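Putative alpha-N-acetylgalactosaminidase (PDB 3CC1) probably hydrolyses terminal alpha-linked N-acetylgalactosamine from glycans and glycoconjugates, as a glycoside hydrolase of the alpha-galactosidase type. Local coordinates at residues Tyr37-Leu42 and Leu106-Gly111; Val51-Trp56 and Lys182-Ala187; Arg256-Glu261 and Val357-Asn362. All blocks are in the same frame, centred on the assembly; numbering follows the deposited sequence.

Contacts 1 and 2 both reach the same parallel sheet of the barrel and touch directly, Gly111 O lying 2.9 Å from Val52 N, a probable backbone hydrogen bond between strands 109-115 and 49-52. Contact 1 sits on the outside of that barrel, partly buried and wholly apolar, where helix 28-41 meets the turn leading into a strand. Contact 2 is buried at the C-terminal ends of the strands, where carboxylates gather and small molecules bind. Contact 3, also buried, lies apart, its centre about 30 Å from that of contact 1 and 27 Å from that of contact 2; it joins barrel to C-terminal beta domain through one tryptophan and a water.

Contact 1: residues Tyr37-Leu42 and Leu106-Gly111; sequences YMANHL and LGLKFG
The last turn of helix 28-41 runs past the turn that follows helix 97-105, and the backbones come closest at Ala39 and Leu106, whose CA atoms are 6.0 Å apart. Such an approach is possible because the helix offers only a methyl here: Ala39 CB rests 3.9 Å from Leu106 CB, with Leu106 CD2 at 4.0 Å from the same Ala39 CB. Just beyond, Gly107 takes a positive phi of 76° and closes the preceding helix with a Schellman motif, which turns the chain so that Leu108 also faces helix 28-41.

Leu108 spreads its two methyls along the selenomethionine Met38. Leu108 CD2 meets Met38 SE at 3.9 Å, while Leu108 CD1 lies 4.0 Å from Met38 CB, so the fork of the leucine follows the chain from root to selenium. Met38 reaches this place because CG stands opposite the backbone N (chi1 -178°) and the chain stays extended until it bends at the selenium. The two side chains lie at a slant to each other, and CD1 of Leu108 also comes within 4.4 Å of Ala39 CB.

Ile50 of strand 49-52 touches both Met38 and Leu108, and Ile103 of helix 97-105 adds to the cover over Leu108. The patch therefore joins helix 28-41 and the turn after helix 97-105 over strand 49-52, as expected of the outer layer of a beta/alpha barrel. Lys43, just after the helix, bonds to Leu106 O. The side chains meet through carbon and selenium at ordinary van der Waals separations; between the two segments nothing directional acts, and their fit depends on complementary shape and burial of apolar surface.

Contact 2: residues Val51-Trp56 and Lys182-Ala187; sequences VVDIQW and KVDDIA. With SO4 (sulfate ion), chain C; IMD (imidazole), chain G.
Asp184 reaches across to Ile54 with a single carboxylate oxygen, and its side chain can be followed outward from strand 180-184. Asp184 CB lies 3.9 Å from O2 of a sulfate ion. The first torsion sets CG opposite the carbonyl carbon (chi1 -65°), which puts Asp184 CG 4.1 Å from N3 of a bound imidazole. At the tip, Asp184 OD2 touches the methyl Ile54 CG2 at 3.3 Å, a close fit, and accepts a weak bond from imidazole N3. Its stronger polar partner is His113 ND1, on the strand between the two.

Facing it is Asp53. Asp53 OD1 is 3.9 Å from Asp184 OD2, and the imidazole sits beside both carboxylates, its N3 3.0 Å from Asp53 OD1. The orientation of Asp53 is fixed from its own side, since Ile54 N bonds to Asp53 OD1 at 2.8 Å, on the anti side and 28° out of the carboxylate plane, while Asn17 holds OD2.

Past Asp184 the chain curls round the sulfate. Asp185 N gives a bond to O2, and both Ile186 N and Ala187 N point at O3, the latter almost straight at 174°. Ser218 OG and, from the second subunit, Arg190 NH1 also hydrogen-bond the sulfate, and Leu191 of that subunit packs on Ile54, so the subunit interface lies close by.

Imidazole and sulfate probably come from the crystallisation liquor. Acidic residues gathered where parallel strands end and loops begin are characteristic of the C-terminal mouth of a TIM barrel, where enzymes of the alpha-galactosidase family have their active site.

Contact 3: residues Arg256-Glu261 and Val357-Asn362; sequences RCEVWE and VAWAAN
Trp359 pushes the benzene end of its indole from strand 356-362 toward helix 247-262, which meets its outer end with Glu261 at the edge and Cys257 obliquely. Glu261 CG is 3.6 Å from Trp359 CH2, and Glu261 OE2 lies in the ring plane, 3.6 Å from Trp359 CZ3. The carboxylate itself is turned 61° from the indole, and a bend at chi2 (-67°) folds it back beside the ring. Cys257 CB comes to 3.8 Å from Trp359 CZ2, with Glu258 N near the ring plane beside the same atom.

On the pyrrole side a water, also in the ring plane, accepts from Trp359 NE1 at 3.0 Å and donates to Glu258 OE2 at 2.7 Å. That oxygen also forms a salt bridge with Arg352, while Glu261 OE1 accepts from the N of Met2. Leu307 and Ile310 of helix 298-310 touch the indole as well, and Phe349 meets it edge-to-face.

One tryptophan thus fastens the beta domain to barrel helices. The acidic oxygen at its rim probably gains a little from the positively polarised C-H edge, and the water lets the buried indole N-H be satisfied across the interface.

Contact 1: residues Tyr37-Leu42 and Leu106-Gly111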
loop_
_atom_site.group_PDB
_atom_site.type_symbol
_atom_site.label_atom_id
_atom_site.label_comp_id
_atom_site.label_asym_id
_atom_site.label_seq_id
_atom_site.Cartn_x
_atom_site.Cartn_y
_atom_site.Cartn_z
ATOM N N TYR A 37 -17.301 13.829 38.902
ATOM C CA TYR A 37 -15.860 13.634 38.908
ATOM C C TYR A 37 -15.222 14.724 38.076
ATOM O O TYR A 37 -14.277 15.357 38.502
ATOM C CB TYR A 37 -15.481 12.269 38.378
ATOM C CG TYR A 37 -14.000 11.969 38.429
ATOM C CD1 TYR A 37 -13.142 12.423 37.437
ATOM C CD2 TYR A 37 -13.474 11.169 39.418
ATOM C CE1 TYR A 37 -11.807 12.142 37.472
ATOM C CE2 TYR A 37 -12.116 10.885 39.468
ATOM C CZ TYR A 37 -11.303 11.353 38.494
ATOM O OH TYR A 37 -9.987 11.032 38.506
HETATM N N MSE A 38 -15.759 14.957 36.901
HETATM C CA MSE A 38 -15.183 15.944 36.011
HETATM C C MSE A 38 -15.175 17.325 36.672
HETATM O O MSE A 38 -14.226 18.091 36.556
HETATM C CB MSE A 38 -15.955 16.019 34.720
HETATM C CG MSE A 38 -15.359 17.020 33.734
HETATM SE SE MSE A 38 -16.303 17.007 32.016
HETATM C CE MSE A 38 -15.753 15.296 31.486
ATOM N N ALA A 39 -16.250 17.615 37.385
ATOM C CA ALA A 39 -16.416 18.904 38.012
ATOM C C ALA A 39 -15.358 19.045 39.097
ATOM O O ALA A 39 -14.805 20.112 39.316
ATOM C CB ALA A 39 -17.823 19.012 38.644
ATOM N N ASN A 40 -15.087 17.947 39.780
ATOM C CA ASN A 40 -14.207 17.985 40.942
ATOM C C ASN A 40 -12.727 17.954 40.574
ATOM O O ASN A 40 -11.919 18.510 41.279
ATOM C CB ASN A 40 -14.521 16.829 41.883
ATOM C CG ASN A 40 -15.820 17.051 42.673
ATOM O OD1 ASN A 40 -16.155 18.183 43.040
ATOM N ND2 ASN A 40 -16.531 15.969 42.974
ATOM N N HIS A 41 -12.357 17.279 39.488
ATOM C CA HIS A 41 -10.932 17.054 39.201
ATOM C C HIS A 41 -10.438 17.620 37.871
ATOM O O HIS A 41 -9.228 17.793 37.690
ATOM C CB HIS A 41 -10.618 15.543 39.176
ATOM C CG HIS A 41 -10.913 14.842 40.449
ATOM N ND1 HIS A 41 -12.025 14.037 40.609
ATOM C CD2 HIS A 41 -10.278 14.848 41.640
ATOM C CE1 HIS A 41 -12.052 13.574 41.847
ATOM N NE2 HIS A 41 -11.006 14.055 42.494
ATOM N N LEU A 42 -11.354 17.874 36.941
ATOM C CA LEU A 42 -10.970 18.083 35.552
ATOM C C LEU A 42 -11.406 19.432 34.953
ATOM O O LEU A 42 -10.780 19.943 34.029
ATOM C CB LEU A 42 -11.511 16.924 34.699
ATOM C CG LEU A 42 -11.031 15.491 34.975
ATOM C CD1 LEU A 42 -11.768 14.472 34.048
ATOM C CD2 LEU A 42 -9.495 15.349 34.848
ATOM N N LEU A 106 -23.151 21.987 37.750
ATOM C CA LEU A 106 -21.722 21.635 38.028
ATOM C C LEU A 106 -20.729 22.490 37.179
ATOM O O LEU A 106 -19.510 22.315 37.243
ATOM C CB LEU A 106 -21.473 20.144 37.772
ATOM C CG LEU A 106 -22.158 19.157 38.722
ATOM C CD1 LEU A 106 -22.144 17.699 38.160
ATOM C CD2 LEU A 106 -21.515 19.259 40.101
ATOM N N GLY A 107 -21.269 23.411 36.385
ATOM C CA GLY A 107 -20.477 24.229 35.486
ATOM C C GLY A 107 -20.014 23.490 34.235
ATOM O O GLY A 107 -19.002 23.849 33.635
ATOM N N LEU A 108 -20.740 22.442 33.860
ATOM C CA LEU A 108 -20.365 21.616 32.725
ATOM C C LEU A 108 -21.425 21.753 31.635
ATOM O O LEU A 108 -22.416 22.448 31.792
ATOM C CB LEU A 108 -20.188 20.162 33.171
ATOM C CG LEU A 108 -19.135 19.809 34.237
ATOM C CD1 LEU A 108 -19.205 18.318 34.538
ATOM C CD2 LEU A 108 -17.708 20.212 33.798
ATOM N N LYS A 109 -21.185 21.108 30.515
ATOM C CA LYS A 109 -22.066 21.162 29.339
ATOM C C LYS A 109 -22.542 19.760 28.979
ATOM O O LYS A 109 -21.858 18.771 29.258
ATOM C CB LYS A 109 -21.331 21.805 28.169
ATOM C CG LYS A 109 -21.151 23.321 28.356
ATOM C CD LYS A 109 -20.216 23.933 27.334
ATOM C CE LYS A 109 -20.049 25.485 27.549
ATOM N NZ LYS A 109 -21.365 26.172 27.661
ATOM N N PHE A 110 -23.739 19.686 28.390
ATOM C CA PHE A 110 -24.435 18.426 28.142
ATOM C C PHE A 110 -24.575 18.165 26.650
ATOM O O PHE A 110 -24.957 19.039 25.885
ATOM C CB PHE A 110 -25.839 18.409 28.782
ATOM C CG PHE A 110 -26.614 17.118 28.521
ATOM C CD1 PHE A 110 -26.123 15.897 28.950
ATOM C CD2 PHE A 110 -27.776 17.126 27.802
ATOM C CE1 PHE A 110 -26.804 14.722 28.698
ATOM C CE2 PHE A 110 -28.490 15.953 27.571
ATOM C CZ PHE A 110 -28.004 14.759 28.003
ATOM N N GLY A 111 -24.184 16.965 26.247
ATOM C CA GLY A 111 -24.229 16.577 24.862
ATOM C C GLY A 111 -24.905 15.233 24.638
ATOM O O GLY A 111 -24.967 14.386 25.536
#

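Contact 2: residues Val51-Trp56 and Lys182-Ala187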
loop_
_atom_site.group_PDB
_atom_site.type_symbol
_atom_site.label_atom_id
_atom_site.label_comp_id
_atom_site.label_asym_id
_atom_site.label_seq_id
_atom_site.Cartn_x
_atom_site.Cartn_y
_atom_site.Cartn_z
ATOM N N VAL A 51 -21.321 13.673 27.618
ATOM C CA VAL A 51 -22.023 13.296 26.371
ATOM C C VAL A 51 -22.571 11.892 26.439
ATOM O O VAL A 51 -21.836 10.939 26.713
ATOM C CB VAL A 51 -21.108 13.417 25.110
ATOM C CG1 VAL A 51 -21.896 13.115 23.794
ATOM C CG2 VAL A 51 -20.430 14.814 25.045
ATOM N N VAL A 52 -23.875 11.795 26.165
ATOM C CA VAL A 52 -24.581 10.536 26.158
ATOM C C VAL A 52 -24.603 10.058 24.716
ATOM O O VAL A 52 -25.067 10.738 23.810
ATOM C CB VAL A 52 -26.025 10.659 26.750
ATOM C CG1 VAL A 52 -26.831 9.372 26.492
ATOM C CG2 VAL A 52 -26.001 10.996 28.245
ATOM N N ASP A 53 -24.032 8.897 24.489
ATOM C CA ASP A 53 -23.994 8.360 23.140
ATOM C C ASP A 53 -25.371 7.770 22.707
ATOM O O ASP A 53 -26.403 7.893 23.403
ATOM C CB ASP A 53 -22.796 7.389 22.955
ATOM C CG ASP A 53 -22.148 7.514 21.550
ATOM O OD1 ASP A 53 -22.752 7.087 20.562
ATOM O OD2 ASP A 53 -21.082 8.121 21.425
ATOM N N ILE A 54 -25.363 7.149 21.538
ATOM C CA ILE A 54 -26.564 6.757 20.861
ATOM C C ILE A 54 -27.406 5.741 21.654
ATOM O O ILE A 54 -26.917 5.053 22.558
ATOM C CB ILE A 54 -26.284 6.179 19.455
ATOM C CG1 ILE A 54 -25.401 4.922 19.520
ATOM C CG2 ILE A 54 -25.712 7.227 18.526
ATOM C CD1 ILE A 54 -25.471 4.021 18.270
ATOM N N GLN A 55 -28.668 5.704 21.290
ATOM C CA GLN A 55 -29.632 4.699 21.753
ATOM C C GLN A 55 -30.083 4.962 23.185
ATOM O O GLN A 55 -30.514 4.067 23.899
ATOM C CB GLN A 55 -29.101 3.266 21.511
ATOM C CG GLN A 55 -29.059 2.966 20.004
ATOM C CD GLN A 55 -28.465 1.614 19.636
ATOM O OE1 GLN A 55 -29.096 0.854 18.913
ATOM N NE2 GLN A 55 -27.229 1.355 20.047
ATOM N N TRP A 56 -29.982 6.225 23.566
ATOM C CA TRP A 56 -30.522 6.709 24.812
ATOM C C TRP A 56 -32.052 6.625 24.871
ATOM O O TRP A 56 -32.614 6.802 25.946
ATOM C CB TRP A 56 -30.040 8.159 25.089
ATOM C CG TRP A 56 -30.147 9.101 23.912
ATOM C CD1 TRP A 56 -29.148 9.425 23.064
ATOM C CD2 TRP A 56 -31.303 9.835 23.470
ATOM N NE1 TRP A 56 -29.604 10.282 22.089
ATOM C CE2 TRP A 56 -30.920 10.567 22.328
ATOM C CE3 TRP A 56 -32.622 9.940 23.918
ATOM C CZ2 TRP A 56 -31.793 11.380 21.646
ATOM C CZ3 TRP A 56 -33.481 10.750 23.247
ATOM C CH2 TRP A 56 -33.074 11.462 22.114
ATOM N N LYS A 182 -23.875 15.460 18.314
ATOM C CA LYS A 182 -23.115 14.756 17.282
ATOM C C LYS A 182 -24.080 13.885 16.484
ATOM O O LYS A 182 -24.840 13.115 17.061
ATOM C CB LYS A 182 -22.011 13.883 17.882
ATOM C CG LYS A 182 -21.160 13.135 16.824
ATOM C CD LYS A 182 -19.683 13.163 17.139
ATOM C CE LYS A 182 -18.859 12.503 15.974
ATOM N N VAL A 183 -24.054 14.015 15.161
ATOM C CA VAL A 183 -24.913 13.194 14.304
ATOM C C VAL A 183 -24.067 12.036 13.761
ATOM O O VAL A 183 -23.022 12.234 13.112
ATOM C CB VAL A 183 -25.543 14.018 13.177
ATOM C CG1 VAL A 183 -26.610 13.200 12.411
ATOM C CG2 VAL A 183 -26.090 15.350 13.745
ATOM N N ASP A 184 -24.521 10.820 14.081
ATOM C CA ASP A 184 -23.955 9.587 13.528
ATOM C C ASP A 184 -24.727 9.124 12.278
ATOM O O ASP A 184 -25.862 9.573 12.004
ATOM C CB ASP A 184 -23.914 8.520 14.632
ATOM C CG ASP A 184 -22.938 8.912 15.808
ATOM O OD1 ASP A 184 -21.828 9.453 15.542
ATOM O OD2 ASP A 184 -23.233 8.657 16.976
ATOM N N ASP A 185 -24.089 8.260 11.491
ATOM C CA ASP A 185 -24.633 7.798 10.190
ATOM C C ASP A 185 -24.844 8.943 9.210
ATOM O O ASP A 185 -25.766 8.928 8.403
ATOM C CB ASP A 185 -25.970 7.101 10.326
ATOM C CG ASP A 185 -26.423 6.435 9.004
ATOM O OD1 ASP A 185 -25.540 5.897 8.298
ATOM O OD2 ASP A 185 -27.638 6.479 8.653
ATOM N N ILE A 186 -23.968 9.926 9.294
ATOM C CA ILE A 186 -24.080 11.127 8.503
ATOM C C ILE A 186 -23.001 11.163 7.437
ATOM O O ILE A 186 -23.166 11.858 6.444
ATOM C CB ILE A 186 -24.071 12.407 9.415
ATOM C CG1 ILE A 186 -24.719 13.569 8.666
ATOM C CG2 ILE A 186 -22.647 12.719 9.933
ATOM C CD1 ILE A 186 -26.211 13.318 8.233
ATOM N N ALA A 187 -21.915 10.416 7.627
ATOM C CA ALA A 187 -21.017 10.118 6.525
ATOM C C ALA A 187 -21.677 8.998 5.641
ATOM O O ALA A 187 -22.681 8.363 6.030
ATOM C CB ALA A 187 -19.586 9.696 7.048
HETATM S S SO4 C . -20.644 8.151 10.646
HETATM O O1 SO4 C . -20.849 7.431 9.388
HETATM O O2 SO4 C . -21.416 7.555 11.768
HETATM O O3 SO4 C . -21.195 9.492 10.420
HETATM O O4 SO4 C . -19.237 8.224 11.002
HETATM N N1 IMD G . -20.605 4.143 17.070
HETATM C C2 IMD G . -21.409 5.223 16.894
HETATM N N3 IMD G . -21.572 5.830 18.098
HETATM C C4 IMD G . -20.887 5.123 19.015
HETATM C C5 IMD G . -20.271 4.069 18.368
#

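Contact 3: residues Arg256-Glu261 and Val357-Asn362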
loop_
_atom_site.group_PDB
_atom_site.type_symbol
_atom_site.label_atom_id
_atom_site.label_comp_id
_atom_site.label_asym_id
_atom_site.label_seq_id
_atom_site.Cartn_x
_atom_site.Cartn_y
_atom_site.Cartn_z
ATOM N N ARG A 256 -3.950 7.439 8.588
ATOM C CA ARG A 256 -5.251 8.046 8.288
ATOM C C ARG A 256 -5.207 9.549 8.556
ATOM O O ARG A 256 -5.724 10.340 7.776
ATOM C CB ARG A 256 -6.393 7.372 9.057
ATOM C CG ARG A 256 -6.662 5.880 8.761
ATOM C CD ARG A 256 -6.553 5.553 7.257
ATOM N NE ARG A 256 -7.482 6.352 6.461
ATOM C CZ ARG A 256 -7.400 6.581 5.143
ATOM N NH1 ARG A 256 -6.402 6.073 4.415
ATOM N NH2 ARG A 256 -8.342 7.325 4.550
ATOM N N CYS A 257 -4.517 9.940 9.620
ATOM C CA CYS A 257 -4.254 11.356 9.885
ATOM C C CYS A 257 -3.440 12.068 8.815
ATOM O O CYS A 257 -3.773 13.202 8.399
ATOM C CB CYS A 257 -3.565 11.561 11.215
ATOM S SG CYS A 257 -4.673 11.354 12.589
ATOM N N GLU A 258 -2.369 11.427 8.365
ATOM C CA GLU A 258 -1.570 12.000 7.288
ATOM C C GLU A 258 -2.427 12.217 6.070
ATOM O O GLU A 258 -2.382 13.286 5.494
ATOM C CB GLU A 258 -0.395 11.123 6.868
ATOM C CG GLU A 258 0.642 10.910 7.952
ATOM C CD GLU A 258 1.465 9.595 7.713
ATOM O OE1 GLU A 258 1.753 9.321 6.514
ATOM O OE2 GLU A 258 1.811 8.901 8.706
ATOM N N VAL A 259 -3.238 11.223 5.708
ATOM C CA VAL A 259 -4.110 11.330 4.537
ATOM C C VAL A 259 -5.169 12.470 4.715
ATOM O O VAL A 259 -5.429 13.266 3.827
ATOM C CB VAL A 259 -4.796 9.947 4.231
ATOM C CG1 VAL A 259 -5.868 10.086 3.193
ATOM C CG2 VAL A 259 -3.731 8.919 3.787
ATOM N N TRP A 260 -5.749 12.543 5.896
ATOM C CA TRP A 260 -6.743 13.535 6.221
ATOM C C TRP A 260 -6.204 14.968 6.043
ATOM O O TRP A 260 -6.895 15.873 5.538
ATOM C CB TRP A 260 -7.180 13.309 7.671
ATOM C CG TRP A 260 -8.368 14.073 8.063
ATOM C CD1 TRP A 260 -9.685 13.659 8.004
ATOM C CD2 TRP A 260 -8.379 15.402 8.564
ATOM N NE1 TRP A 260 -10.502 14.682 8.436
ATOM C CE2 TRP A 260 -9.729 15.758 8.789
ATOM C CE3 TRP A 260 -7.381 16.328 8.864
ATOM C CZ2 TRP A 260 -10.103 17.008 9.309
ATOM C CZ3 TRP A 260 -7.748 17.584 9.359
ATOM C CH2 TRP A 260 -9.107 17.916 9.562
ATOM N N GLU A 261 -4.968 15.169 6.470
ATOM C CA GLU A 261 -4.362 16.494 6.443
ATOM C C GLU A 261 -4.068 16.964 5.016
ATOM O O GLU A 261 -3.956 18.153 4.784
ATOM C CB GLU A 261 -3.066 16.555 7.232
ATOM C CG GLU A 261 -3.154 16.383 8.683
ATOM C CD GLU A 261 -3.874 17.518 9.410
ATOM O OE1 GLU A 261 -4.344 18.511 8.766
ATOM O OE2 GLU A 261 -3.973 17.384 10.658
ATOM N N VAL A 357 7.847 8.656 12.667
ATOM C CA VAL A 357 6.953 9.719 12.303
ATOM C C VAL A 357 7.206 10.963 13.149
ATOM O O VAL A 357 7.502 10.873 14.335
ATOM C CB VAL A 357 5.447 9.293 12.480
ATOM C CG1 VAL A 357 4.520 10.416 12.035
ATOM C CG2 VAL A 357 5.166 7.971 11.743
ATOM N N ALA A 358 7.090 12.121 12.518
ATOM C CA ALA A 358 7.234 13.443 13.206
ATOM C C ALA A 358 6.071 14.355 12.821
ATOM O O ALA A 358 5.589 14.294 11.683
ATOM C CB ALA A 358 8.608 14.085 12.849
ATOM N N TRP A 359 5.532 15.083 13.806
ATOM C CA TRP A 359 4.535 16.133 13.599
ATOM C C TRP A 359 5.053 17.343 14.411
ATOM O O TRP A 359 5.868 17.175 15.323
ATOM C CB TRP A 359 3.135 15.756 14.139
ATOM C CG TRP A 359 2.358 14.768 13.316
ATOM C CD1 TRP A 359 2.669 13.448 13.123
ATOM C CD2 TRP A 359 1.132 14.984 12.631
ATOM N NE1 TRP A 359 1.753 12.862 12.323
ATOM C CE2 TRP A 359 0.792 13.773 12.006
ATOM C CE3 TRP A 359 0.299 16.080 12.476
ATOM C CZ2 TRP A 359 -0.342 13.623 11.242
ATOM C CZ3 TRP A 359 -0.803 15.947 11.712
ATOM C CH2 TRP A 359 -1.130 14.714 11.099
ATOM N N ALA A 360 4.575 18.533 14.072
ATOM C CA ALA A 360 4.953 19.771 14.751
ATOM C C ALA A 360 3.802 20.767 14.872
ATOM O O ALA A 360 2.779 20.716 14.152
ATOM C CB ALA A 360 6.153 20.414 14.038
ATOM N N ALA A 361 3.985 21.697 15.797
ATOM C CA ALA A 361 3.101 22.845 15.933
ATOM C C ALA A 361 3.828 23.989 16.617
ATOM O O ALA A 361 4.934 23.837 17.141
ATOM C CB ALA A 361 1.784 22.487 16.715
ATOM N N ASN A 362 3.172 25.134 16.602
ATOM C CA ASN A 362 3.717 26.337 17.179
ATOM C C ASN A 362 2.816 26.856 18.271
ATOM O O ASN A 362 1.593 26.852 18.158
ATOM C CB ASN A 362 3.931 27.404 16.103
ATOM C CG ASN A 362 5.104 27.063 15.189
ATOM O OD1 ASN A 362 5.039 26.147 14.395
ATOM N ND2 ASN A 362 6.170 27.752 15.345
HETATM O O HOH W 1 1.194 10.246 10.936
#